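Local coordinates for protein polyketide cyclase / dehydrase and lipid transport (Nitrosospira multiformis, PDB 3P51) that is of unknown function but has a Bet v 1-like fold and probably binds a small hydrophobic ligand, at residues A[123-126]-A[127-131]. Residues are numbered along the deposited sequence; the frame is centred on the assembly and turned at random.
Sequences EYMN and TVYRS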
loop_
_atom_site.group_PDB
_atom_site.type_symbol
_atom_site.label_atom_id
_atom_site.label_comp_id
_atom_site.label_asym_id
_atom_site.label_seq_id
_atom_site.Cartn_x
_atom_site.Cartn_y
_atom_site.Cartn_z
ATOM N N GLU A 123 0.776 25.541 6.395
ATOM C CA GLU A 123 1.611 26.434 5.604
ATOM C C GLU A 123 3.081 26.221 5.961
ATOM O O GLU A 123 3.941 26.167 5.081
ATOM C CB GLU A 123 1.227 27.902 5.823
ATOM C CG GLU A 123 2.241 28.868 5.206
ATOM C CD GLU A 123 1.759 30.310 5.152
ATOM O OE1 GLU A 123 1.210 30.799 6.165
ATOM O OE2 GLU A 123 1.937 30.955 4.092
ATOM N N TYR A 124 3.362 26.094 7.256
ATOM C CA TYR A 124 4.742 25.973 7.728
ATOM C C TYR A 124 5.463 24.739 7.158
ATOM O O TYR A 124 6.608 24.833 6.700
ATOM C CB TYR A 124 4.804 26.010 9.267
ATOM C CG TYR A 124 6.200 25.824 9.832
ATOM C CD1 TYR A 124 7.017 26.918 10.103
ATOM C CD2 TYR A 124 6.704 24.552 10.092
ATOM C CE1 TYR A 124 8.297 26.748 10.615
ATOM C CE2 TYR A 124 7.977 24.373 10.604
ATOM C CZ TYR A 124 8.770 25.473 10.862
ATOM O OH TYR A 124 10.035 25.292 11.369
HETATM N N MSE A 125 4.799 23.586 7.155
HETATM C CA MSE A 125 5.436 22.379 6.625
HETATM C C MSE A 125 5.526 22.379 5.097
HETATM O O MSE A 125 6.505 21.878 4.531
HETATM C CB MSE A 125 4.762 21.106 7.146
HETATM C CG MSE A 125 4.957 20.892 8.653
HETATM SE SE MSE A 125 6.856 20.885 9.230
HETATM C CE MSE A 125 7.478 19.363 8.178
ATOM N N ASN A 126 4.526 22.950 4.428
ATOM C CA ASN A 126 4.642 23.164 2.987
ATOM C C ASN A 126 5.923 23.928 2.671
ATOM O O ASN A 126 6.640 23.602 1.733
ATOM C CB ASN A 126 3.429 23.919 2.424
ATOM C CG ASN A 126 2.269 23.000 2.103
ATOM O OD1 ASN A 126 2.466 21.822 1.804
ATOM N ND2 ASN A 126 1.055 23.533 2.157
ATOM N N THR A 127 6.206 24.951 3.471
ATOM C CA THR A 127 7.392 25.767 3.264
ATOM C C THR A 127 8.666 24.969 3.496
ATOM O O THR A 127 9.598 25.034 2.697
ATOM C CB THR A 127 7.375 27.010 4.165
ATOM O OG1 THR A 127 6.394 27.929 3.671
ATOM C CG2 THR A 127 8.741 27.685 4.180
ATOM N N VAL A 128 8.702 24.220 4.592
ATOM C CA VAL A 128 9.834 23.347 4.884
ATOM C C VAL A 128 10.068 22.315 3.776
ATOM O O VAL A 128 11.157 22.244 3.199
ATOM C CB VAL A 128 9.657 22.643 6.248
ATOM C CG1 VAL A 128 10.576 21.421 6.358
ATOM C CG2 VAL A 128 9.912 23.637 7.393
ATOM N N TYR A 129 9.051 21.517 3.464
ATOM C CA TYR A 129 9.217 20.497 2.430
ATOM C C TYR A 129 9.595 21.057 1.061
ATOM O O TYR A 129 10.389 20.463 0.355
ATOM C CB TYR A 129 7.982 19.605 2.340
ATOM C CG TYR A 129 7.900 18.661 3.512
ATOM C CD1 TYR A 129 9.048 18.065 4.014
ATOM C CD2 TYR A 129 6.693 18.397 4.143
ATOM C CE1 TYR A 129 8.994 17.205 5.099
ATOM C CE2 TYR A 129 6.629 17.536 5.225
ATOM C CZ TYR A 129 7.782 16.944 5.698
ATOM O OH TYR A 129 7.732 16.087 6.774
ATOM N N ARG A 130 9.045 22.206 0.690
ATOM C CA ARG A 130 9.368 22.779 -0.612
ATOM C C ARG A 130 10.835 23.199 -0.665
ATOM O O ARG A 130 11.494 23.053 -1.688
ATOM C CB ARG A 130 8.427 23.943 -0.942
ATOM C CG ARG A 130 7.036 23.466 -1.323
ATOM C CD ARG A 130 5.972 24.534 -1.177
ATOM N NE ARG A 130 4.633 23.968 -1.365
ATOM C CZ ARG A 130 3.504 24.652 -1.196
ATOM N NH1 ARG A 130 3.552 25.934 -0.823
ATOM N NH2 ARG A 130 2.328 24.058 -1.390
ATOM N N SER A 131 11.350 23.690 0.456
ATOM C CA SER A 131 12.758 24.071 0.537
ATOM C C SER A 131 13.682 22.864 0.456
ATOM O O SER A 131 14.675 22.888 -0.263
ATOM C CB SER A 131 13.038 24.854 1.824
ATOM O OG SER A 131 14.435 24.986 2.025
#
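Met125 and Tyr129, one helical turn apart, meet where the terminal methyl CE of selenomethionine Met125 lies over one face of the Tyr129 ring, 3.5 Å from its CZ. The Met125 chain is bent at both outer torsions (chi2 -55°, chi3 -61°), and its last two bonds run toward the next turn of the helix; the same CE also reaches Val128 CG1 at 4.1 Å. On the other flank of Val128, CG2 comes obliquely against the Tyr124 ring, 3.8 Å from its CE2.

A polar pair lines up on a different side of the helix. Asn126 and Arg130 point the same way, and their amide and guanidinium planes are only 3° apart, stacked with Asn126 CG 3.7 Å from Arg130 NH2. Asn126 CB sits over the centre of the guanidinium face. Both groups are also hydrogen-bonded to Asn6: its ND2 donates to Asn126 OD1, while its OD1 accepts from Arg130 NE, so one side-chain amide ties the stacked pair to strand 3-10.

Beneath these side chains runs regular i to i+4 bonding, straightest from Tyr129 N to Met125 O at 2.8 Å. Thr127 OG1 adds a weak bond to Glu123 O, which already accepts from Thr127 N.

The buried Tyr129 hydroxyl is hydrogen-bonded to those of Tyr74 and Tyr91, and its ring meets Trp110. A leucine in place of Tyr129 would probably leave Tyr74 and Tyr91 without their shared partner and take away the flat surface under the Met125 methyl.

The long C-terminal helix of this Bet v 1-like fold thus illustrates how residues four apart share a face, with Asn126 and Arg130 apart from the apolar and aromatic pairs. Against the antiparallel sheet, Tyr129 reaches strands 71-78, 88-100 and 105-116 and, with Asn126, touches strand 3-10; Tyr124, Met125 and Val128 meet loop residues Pro80, Pro82, Val83 and Leu33.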